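Long-range contacts in peroxisomal acyl-CoA oxidase 1A (Solanum lycopersicum, PDB 2FON), which probably catalyses, with FAD as cofactor, the oxidation of acyl-CoA in the first step of peroxisomal fatty-acid beta-oxidation: residues Glu29-Met40 and Arg616-Ala625; Ile321-Arg329 and Ser635-Tyr645. One frame throughout, in Å; residues are numbered along the deposited sequence.

Contact 1: Glu29-Met40 and Arg616-Ala625; sequences ERKKAGFDVDEM and RPNAVSLVDA
Two salt bridges and an apolar patch join Glu29-Met40, near the N-terminus, to Arg616-Ala625, the turn and weakly bonded helix that follow helix 598-615. At one end Arg616 meets Glu29 end-on, NH1 to OE1 (2.6 Å) and NH2 to OE2 (2.8 Å), both bonds close to straight, with the guanidinium and carboxylate planes 26° apart. Lys32 NZ reaches Glu29 OE2 at 3.2 Å from the carboxylate face opposite to that used by Arg616 NH2, completing a salt-bridge network; Asp345 also pairs with Arg616, and the extra negative charge probably eases the closeness of the two cations. Arg30 grips Asp624 side-on, NE to OD2 at 2.6 Å and NH2 to OD1 at 2.9 Å. The guanidinium and carboxylate planes are nearly parallel (8° apart) but stepped, so both nitrogens come from above the carboxylate plane and the bonds are bent.

The N-terminal helices thus dock on the C-terminal acyl-CoA oxidase region. Beyond these pairs the chain leaves helix 27-31, and Gly34 N donates to Asn618 OD1 (3.0 Å). Helix 37-45 follows, N-capped by Asp36. Phe35, with CG between the backbone N and the carbonyl carbon (chi1 73°), lays its CZ against Leu622 CD2 at 3.5 Å, while Met40 CE lies over one ring face, displaced toward the rim. Met40 CG packs on Ala625 CB at 3.4 Å, and Tyr361 of helix 347-380 touches both residues.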
# COMPACT_ATOMS: atom_id res chain seq x y z
N GLU B 29 19.86 -19.85 12.60
CA GLU B 29 18.46 -19.49 12.92
C GLU B 29 17.54 -20.68 12.89
O GLU B 29 16.65 -20.77 13.71
CB GLU B 29 17.89 -18.41 11.97
CG GLU B 29 18.41 -16.97 12.21
CD GLU B 29 17.97 -16.35 13.54
OE1 GLU B 29 16.93 -16.76 14.12
OE2 GLU B 29 18.66 -15.43 14.01
N ARG B 30 17.74 -21.58 11.93
CA ARG B 30 17.01 -22.86 11.87
C ARG B 30 17.26 -23.77 13.10
O ARG B 30 16.29 -24.27 13.69
CB ARG B 30 17.27 -23.61 10.54
CG ARG B 30 16.41 -23.03 9.35
CD ARG B 30 16.79 -23.48 7.95
NE ARG B 30 15.93 -22.88 6.94
CZ ARG B 30 16.32 -21.99 6.01
NH1 ARG B 30 17.57 -21.56 5.95
NH2 ARG B 30 15.45 -21.52 5.13
N LYS B 31 18.53 -23.94 13.51
CA LYS B 31 18.87 -24.73 14.69
C LYS B 31 18.04 -24.33 15.91
O LYS B 31 17.48 -25.22 16.60
CB LYS B 31 20.37 -24.63 15.02
CG LYS B 31 21.22 -25.71 14.36
CD LYS B 31 22.64 -25.21 14.16
CE LYS B 31 23.19 -25.64 12.78
NZ LYS B 31 24.67 -25.93 12.73
N LYS B 32 17.92 -23.02 16.13
CA LYS B 32 17.23 -22.45 17.30
C LYS B 32 15.77 -22.86 17.46
O LYS B 32 15.10 -22.42 18.40
CB LYS B 32 17.24 -20.93 17.23
CG LYS B 32 18.54 -20.23 17.38
CD LYS B 32 18.21 -18.78 17.63
CE LYS B 32 19.23 -17.87 16.97
NZ LYS B 32 18.80 -16.45 17.02
N ALA B 33 15.26 -23.67 16.52
CA ALA B 33 13.82 -23.99 16.48
C ALA B 33 13.54 -24.90 17.64
O ALA B 33 14.40 -25.72 17.96
CB ALA B 33 13.45 -24.67 15.17
N GLY B 34 12.36 -24.74 18.24
CA GLY B 34 11.92 -25.49 19.39
C GLY B 34 10.62 -26.19 19.06
O GLY B 34 9.67 -26.14 19.86
N PHE B 35 10.58 -26.81 17.87
CA PHE B 35 9.45 -27.60 17.38
C PHE B 35 9.86 -28.35 16.12
O PHE B 35 10.93 -28.10 15.56
CB PHE B 35 8.19 -26.74 17.13
CG PHE B 35 8.27 -25.84 15.91
CD1 PHE B 35 8.70 -24.54 16.01
CD2 PHE B 35 7.91 -26.30 14.65
CE1 PHE B 35 8.76 -23.70 14.88
CE2 PHE B 35 7.98 -25.49 13.53
CZ PHE B 35 8.39 -24.18 13.65
N ASP B 36 8.98 -29.26 15.70
CA ASP B 36 9.17 -30.18 14.57
C ASP B 36 8.63 -29.50 13.30
O ASP B 36 7.43 -29.28 13.17
CB ASP B 36 8.41 -31.49 14.89
CG ASP B 36 8.48 -32.55 13.75
OD1 ASP B 36 7.85 -33.63 13.93
OD2 ASP B 36 9.14 -32.32 12.69
N VAL B 37 9.50 -29.13 12.37
CA VAL B 37 9.08 -28.39 11.19
C VAL B 37 8.29 -29.30 10.24
O VAL B 37 7.33 -28.84 9.60
CB VAL B 37 10.27 -27.70 10.45
CG1 VAL B 37 11.03 -26.75 11.40
CG2 VAL B 37 11.21 -28.73 9.85
N ASP B 38 8.68 -30.58 10.19
CA ASP B 38 8.04 -31.54 9.29
C ASP B 38 6.56 -31.65 9.64
O ASP B 38 5.70 -31.69 8.74
CB ASP B 38 8.75 -32.90 9.30
CG ASP B 38 10.21 -32.81 8.76
OD1 ASP B 38 11.18 -33.15 9.50
OD2 ASP B 38 10.41 -32.39 7.59
N GLU B 39 6.24 -31.65 10.93
CA GLU B 39 4.83 -31.63 11.29
C GLU B 39 4.18 -30.26 11.06
O GLU B 39 3.04 -30.20 10.64
CB GLU B 39 4.60 -32.14 12.72
CG GLU B 39 4.78 -33.64 12.84
CD GLU B 39 3.72 -34.48 12.11
OE1 GLU B 39 2.52 -34.05 12.03
OE2 GLU B 39 4.11 -35.59 11.63
N MET B 40 4.90 -29.16 11.31
CA MET B 40 4.31 -27.86 11.00
C MET B 40 3.93 -27.73 9.53
O MET B 40 2.85 -27.25 9.20
CB MET B 40 5.18 -26.71 11.42
CG MET B 40 4.35 -25.42 11.48
SD MET B 40 3.25 -25.30 12.90
CE MET B 40 4.43 -25.02 14.19
N ARG B 616 10.32 -15.04 18.60
CA ARG B 616 11.69 -14.79 18.12
C ARG B 616 12.55 -16.01 17.71
O ARG B 616 12.96 -16.12 16.56
CB ARG B 616 12.49 -13.90 19.08
CG ARG B 616 13.93 -13.75 18.66
CD ARG B 616 14.05 -13.26 17.23
NE ARG B 616 15.43 -13.06 16.79
CZ ARG B 616 16.17 -13.90 16.05
NH1 ARG B 616 15.67 -15.05 15.63
NH2 ARG B 616 17.41 -13.57 15.71
N PRO B 617 12.83 -16.91 18.63
CA PRO B 617 13.68 -17.97 18.16
C PRO B 617 13.07 -18.78 17.06
O PRO B 617 13.78 -19.45 16.38
CB PRO B 617 13.81 -18.89 19.39
CG PRO B 617 13.47 -18.02 20.59
CD PRO B 617 12.46 -17.05 20.05
N ASN B 618 11.77 -18.74 16.87
CA ASN B 618 11.12 -19.67 15.92
C ASN B 618 10.66 -19.11 14.59
O ASN B 618 10.32 -19.88 13.68
CB ASN B 618 9.92 -20.38 16.60
CG ASN B 618 10.32 -21.16 17.83
OD1 ASN B 618 10.59 -22.37 17.80
ND2 ASN B 618 10.39 -20.44 18.94
N ALA B 619 10.62 -17.79 14.48
CA ALA B 619 10.13 -17.12 13.25
C ALA B 619 10.60 -17.74 11.94
O ALA B 619 9.81 -18.01 11.06
CB ALA B 619 10.44 -15.66 13.28
N VAL B 620 11.90 -18.00 11.82
CA VAL B 620 12.41 -18.54 10.57
C VAL B 620 11.96 -20.00 10.33
O VAL B 620 11.72 -20.42 9.19
CB VAL B 620 13.93 -18.38 10.47
CG1 VAL B 620 14.44 -19.17 9.34
CG2 VAL B 620 14.32 -16.88 10.25
N SER B 621 11.82 -20.75 11.41
CA SER B 621 11.39 -22.11 11.25
C SER B 621 9.93 -22.11 10.89
O SER B 621 9.54 -22.88 10.00
CB SER B 621 11.66 -22.95 12.50
OG SER B 621 12.98 -22.70 12.94
N LEU B 622 9.14 -21.23 11.50
CA LEU B 622 7.70 -21.18 11.19
C LEU B 622 7.36 -20.73 9.80
O LEU B 622 6.26 -20.92 9.38
CB LEU B 622 6.92 -20.28 12.13
CG LEU B 622 6.83 -20.68 13.59
CD1 LEU B 622 6.50 -19.47 14.50
CD2 LEU B 622 5.81 -21.77 13.74
N VAL B 623 8.25 -20.06 9.11
CA VAL B 623 7.96 -19.67 7.72
C VAL B 623 8.61 -20.70 6.76
O VAL B 623 8.14 -20.91 5.63
CB VAL B 623 8.36 -18.22 7.41
CG1 VAL B 623 7.59 -17.27 8.33
CG2 VAL B 623 9.90 -18.02 7.62
N ASP B 624 9.65 -21.37 7.25
CA ASP B 624 10.11 -22.58 6.62
C ASP B 624 8.96 -23.57 6.52
O ASP B 624 9.04 -24.45 5.64
CB ASP B 624 11.31 -23.21 7.38
CG ASP B 624 12.65 -22.40 7.25
OD1 ASP B 624 12.83 -21.50 6.38
OD2 ASP B 624 13.54 -22.66 8.06
N ALA B 625 7.90 -23.45 7.35
CA ALA B 625 6.81 -24.50 7.39
C ALA B 625 5.85 -24.42 6.20
O ALA B 625 5.13 -25.36 5.88
CB ALA B 625 6.03 -24.44 8.67

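Contact 2: Ile321-Arg329 and Ser635-Tyr645. With FAD (flavin-adenine dinucleotide), chain D.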
# COMPACT_ATOMS: atom_id res chain seq x y z
N ILE B 321 9.16 -13.84 2.95
CA ILE B 321 10.25 -12.96 2.56
C ILE B 321 10.73 -11.96 3.64
O ILE B 321 11.91 -11.97 3.96
CB ILE B 321 9.95 -12.25 1.31
CG1 ILE B 321 9.74 -13.28 0.22
CG2 ILE B 321 11.05 -11.29 1.01
CD1 ILE B 321 8.67 -12.86 -0.73
N ALA B 322 9.86 -11.14 4.23
CA ALA B 322 10.32 -10.20 5.26
C ALA B 322 11.02 -10.87 6.47
O ALA B 322 11.95 -10.30 7.08
CB ALA B 322 9.20 -9.35 5.74
N THR B 323 10.59 -12.09 6.80
CA THR B 323 11.12 -12.77 7.94
C THR B 323 12.55 -13.22 7.65
O THR B 323 13.49 -12.84 8.38
CB THR B 323 10.21 -13.94 8.39
OG1 THR B 323 8.99 -13.38 8.90
CG2 THR B 323 10.87 -14.80 9.48
N ARG B 324 12.74 -13.98 6.57
CA ARG B 324 14.08 -14.38 6.21
C ARG B 324 14.94 -13.16 6.01
O ARG B 324 16.03 -13.08 6.59
CB ARG B 324 14.07 -15.25 4.96
CG ARG B 324 13.39 -16.60 5.15
CD ARG B 324 13.62 -17.48 3.94
NE ARG B 324 13.07 -18.82 4.18
CZ ARG B 324 12.62 -19.63 3.22
NH1 ARG B 324 12.63 -19.21 1.95
NH2 ARG B 324 12.14 -20.85 3.54
N TYR B 325 14.47 -12.17 5.25
CA TYR B 325 15.28 -10.96 5.15
C TYR B 325 15.60 -10.34 6.53
O TYR B 325 16.75 -9.95 6.76
CB TYR B 325 14.69 -9.92 4.26
CG TYR B 325 15.58 -8.72 4.05
CD1 TYR B 325 16.77 -8.81 3.28
CD2 TYR B 325 15.26 -7.47 4.62
CE1 TYR B 325 17.60 -7.73 3.07
CE2 TYR B 325 16.09 -6.35 4.42
CZ TYR B 325 17.26 -6.50 3.64
OH TYR B 325 18.07 -5.40 3.40
N SER B 326 14.64 -10.26 7.46
CA SER B 326 14.95 -9.71 8.79
C SER B 326 15.99 -10.49 9.64
O SER B 326 16.75 -9.91 10.40
CB SER B 326 13.67 -9.43 9.60
OG SER B 326 12.76 -8.67 8.83
N ALA B 327 16.01 -11.81 9.52
CA ALA B 327 17.05 -12.56 10.17
C ALA B 327 18.44 -12.30 9.52
O ALA B 327 19.47 -12.42 10.18
CB ALA B 327 16.71 -14.02 10.16
N VAL B 328 18.49 -11.93 8.26
CA VAL B 328 19.78 -11.79 7.61
C VAL B 328 20.35 -10.33 7.73
O VAL B 328 21.54 -10.12 8.11
CB VAL B 328 19.64 -12.28 6.12
CG1 VAL B 328 20.80 -11.80 5.22
CG2 VAL B 328 19.47 -13.77 6.07
N ARG B 329 19.52 -9.33 7.36
CA ARG B 329 19.73 -7.91 7.64
C ARG B 329 20.10 -7.57 9.09
O ARG B 329 19.24 -7.70 10.04
CB ARG B 329 18.45 -7.14 7.36
CG ARG B 329 18.69 -5.57 7.16
CD ARG B 329 19.77 -5.20 6.11
NE ARG B 329 19.79 -3.76 5.92
CZ ARG B 329 20.48 -3.10 4.97
NH1 ARG B 329 21.23 -3.73 4.09
NH2 ARG B 329 20.39 -1.80 4.88
N SER B 635 12.17 -14.20 -4.75
CA SER B 635 12.63 -13.11 -3.93
C SER B 635 14.13 -13.32 -3.68
O SER B 635 14.57 -14.33 -3.09
CB SER B 635 11.96 -13.17 -2.53
OG SER B 635 12.29 -12.04 -1.67
N ILE B 636 14.92 -12.35 -4.06
CA ILE B 636 16.28 -12.50 -3.69
C ILE B 636 16.34 -12.30 -2.19
O ILE B 636 17.10 -13.02 -1.51
CB ILE B 636 17.14 -11.60 -4.52
CG1 ILE B 636 17.12 -12.10 -5.98
CG2 ILE B 636 18.55 -11.51 -3.94
CD1 ILE B 636 17.75 -11.22 -6.91
N LEU B 637 15.47 -11.45 -1.63
CA LEU B 637 15.59 -11.21 -0.19
C LEU B 637 15.14 -12.40 0.65
O LEU B 637 15.48 -12.50 1.82
CB LEU B 637 14.92 -9.90 0.30
CG LEU B 637 15.26 -8.62 -0.47
CD1 LEU B 637 14.53 -7.36 0.05
CD2 LEU B 637 16.77 -8.44 -0.44
N GLY B 638 14.38 -13.32 0.07
CA GLY B 638 13.83 -14.38 0.87
C GLY B 638 14.37 -15.70 0.41
O GLY B 638 13.76 -16.73 0.66
N ARG B 639 15.48 -15.70 -0.30
CA ARG B 639 16.10 -16.99 -0.63
C ARG B 639 16.24 -17.83 0.63
O ARG B 639 16.70 -17.32 1.65
CB ARG B 639 17.52 -16.79 -1.16
CG ARG B 639 17.59 -16.40 -2.59
CD ARG B 639 19.01 -16.00 -2.88
NE ARG B 639 19.80 -17.19 -2.76
CZ ARG B 639 19.90 -18.12 -3.70
NH1 ARG B 639 19.28 -17.94 -4.87
NH2 ARG B 639 20.66 -19.21 -3.46
N TYR B 640 15.82 -19.09 0.54
CA TYR B 640 16.05 -20.08 1.57
C TYR B 640 17.46 -20.03 2.21
O TYR B 640 17.57 -20.00 3.44
CB TYR B 640 15.80 -21.50 1.00
CG TYR B 640 15.83 -22.58 2.05
CD1 TYR B 640 14.66 -23.02 2.65
CD2 TYR B 640 17.05 -23.13 2.48
CE1 TYR B 640 14.69 -24.04 3.64
CE2 TYR B 640 17.07 -24.12 3.44
CZ TYR B 640 15.88 -24.56 4.02
OH TYR B 640 15.92 -25.53 5.02
N ASP B 641 18.52 -20.02 1.41
CA ASP B 641 19.87 -20.03 1.96
C ASP B 641 20.37 -18.69 2.46
O ASP B 641 21.53 -18.55 2.75
CB ASP B 641 20.90 -20.62 0.96
CG ASP B 641 21.07 -19.76 -0.30
OD1 ASP B 641 20.36 -18.73 -0.44
OD2 ASP B 641 21.88 -20.14 -1.17
N GLY B 642 19.52 -17.70 2.58
CA GLY B 642 19.96 -16.37 2.99
C GLY B 642 21.12 -15.71 2.25
O GLY B 642 21.69 -14.79 2.77
N ASN B 643 21.49 -16.17 1.06
CA ASN B 643 22.58 -15.54 0.36
C ASN B 643 22.13 -14.35 -0.45
O ASN B 643 22.10 -14.40 -1.69
CB ASN B 643 23.23 -16.51 -0.59
CG ASN B 643 24.63 -16.05 -1.04
OD1 ASN B 643 25.22 -15.11 -0.45
ND2 ASN B 643 25.18 -16.72 -2.07
N VAL B 644 21.84 -13.25 0.24
CA VAL B 644 21.05 -12.20 -0.33
C VAL B 644 21.90 -11.25 -1.16
O VAL B 644 21.59 -11.02 -2.34
CB VAL B 644 20.33 -11.42 0.78
CG1 VAL B 644 19.62 -10.20 0.22
CG2 VAL B 644 19.36 -12.28 1.47
N TYR B 645 22.93 -10.64 -0.56
CA TYR B 645 23.59 -9.53 -1.21
C TYR B 645 24.29 -9.97 -2.48
O TYR B 645 24.18 -9.30 -3.51
CB TYR B 645 24.56 -8.85 -0.28
CG TYR B 645 23.92 -8.34 0.96
CD1 TYR B 645 24.47 -8.63 2.22
CD2 TYR B 645 22.76 -7.57 0.90
CE1 TYR B 645 23.87 -8.16 3.40
CE2 TYR B 645 22.16 -7.09 2.04
CZ TYR B 645 22.71 -7.41 3.30
OH TYR B 645 22.09 -6.94 4.43
PA FAD D . 17.45 -0.54 7.09
O1A FAD D . 17.93 0.46 8.11
O2A FAD D . 18.41 -1.68 6.76
O5B FAD D . 16.09 -1.04 7.71
C5B FAD D . 15.58 -2.29 7.32
C4B FAD D . 14.54 -2.52 8.41
O4B FAD D . 15.21 -2.57 9.66
C3B FAD D . 13.51 -1.40 8.51
O3B FAD D . 12.32 -2.02 8.86
C2B FAD D . 13.92 -0.64 9.73
O2B FAD D . 12.83 -0.05 10.37
C1B FAD D . 14.55 -1.74 10.57
N9A FAD D . 15.54 -1.12 11.43
C8A FAD D . 16.81 -0.75 11.08
N7A FAD D . 17.37 -0.20 12.18
C5A FAD D . 16.50 -0.23 13.21
C6A FAD D . 16.57 0.18 14.55
N6A FAD D . 17.68 0.75 15.00
N1A FAD D . 15.48 0.01 15.38
C2A FAD D . 14.32 -0.57 14.92
N3A FAD D . 14.26 -0.99 13.62
C4A FAD D . 15.33 -0.81 12.76
N1 FAD D . 21.06 6.80 -0.66
C2 FAD D . 22.04 7.71 -1.06
O2 FAD D . 23.11 7.88 -0.43
N3 FAD D . 21.76 8.50 -2.16
C4 FAD D . 20.58 8.37 -2.84
O4 FAD D . 20.41 9.07 -3.84
C4X FAD D . 19.63 7.44 -2.44
N5 FAD D . 18.45 7.27 -3.16
C5X FAD D . 17.53 6.33 -2.83
C6 FAD D . 16.42 6.24 -3.63
C7 FAD D . 15.44 5.31 -3.32
C7M FAD D . 14.23 5.27 -4.24
C8 FAD D . 15.61 4.47 -2.18
C8M FAD D . 14.60 3.43 -1.79
C9 FAD D . 16.74 4.58 -1.40
C9A FAD D . 17.75 5.51 -1.73
N10 FAD D . 18.95 5.68 -0.98
C10 FAD D . 19.88 6.65 -1.34
C1' FAD D . 19.25 4.89 0.28
C2' FAD D . 18.18 5.44 1.22
O2' FAD D . 18.34 6.79 1.44
C3' FAD D . 18.14 4.97 2.64
O3' FAD D . 19.25 5.44 3.37
C4' FAD D . 18.00 3.48 2.80
O4' FAD D . 16.97 3.01 1.94
C5' FAD D . 17.69 3.30 4.29
O5' FAD D . 16.96 2.11 4.41
P FAD D . 17.70 0.71 4.56
O1P FAD D . 17.67 0.05 3.20
O2P FAD D . 19.08 1.03 5.17
O3P FAD D . 16.80 0.04 5.73
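FAD O2A, an oxygen of the cofactor's diphosphate, is gripped by two nitrogens of Arg329, NE at 2.6 Å and NH2 at 2.7 Å; NH2 also makes a weak bond to O2P of the other phosphate. The third nitrogen, NH1, donates weakly to Tyr645 OH (3.3 Å), which lies in the guanidinium plane, and also makes a hydrogen bond to Leu159 O of the second subunit. Bonds on all three nitrogens thus fix the rotation of this FAD-binding group. A bend at chi2 (53°) turns the Arg329 chain toward the diphosphate.

Leu637 CD1 sits over the centre of the Tyr325 ring, a CH-pi contact 4.2 Å from the centroid, and Arg329 CB lies over the opposite face. At the far end the extended Arg324 sends NH1 to Gly638 O (3.0 Å), nearly in line with the carbonyl, while Tyr640 CA lies over one guanidinium face, toward its rim. Gly638 CA comes within 4.2 Å of Ile321 CA, consistent with glycine's lack of a side chain. Val328 CG1 meets Val644 CG2 at 4.0 Å. Here the C-terminal end of helix 297-328 is backed by two type I turns and the start of helix 644-652, with helices 347-380 and 619-624 packing on other sides of it.

Contacts 1 and 2 have centres 15 Å apart, both toward one side of the molecule, and they touch. In sequence, the first segment of each contact comes before the second of either: 29-40, 321-329, 616-625, 635-645. Asp624 of contact 1, besides holding Arg30, pairs through OD1 with Arg324 NH2 of contact 2, 3.0 Å away. Arg30 in turn makes a cation-pi contact with Tyr640 and probably a hydrogen bond from NH1 to its carbonyl oxygen. Val620 CG2 packs on Ala327 CB, placing helix 619-624 against helix 297-328. The N-terminal region, the C-alpha1 family region and the C-terminal acyl-CoA oxidase region thus meet in one cluster, which reaches the FAD diphosphate through Arg329.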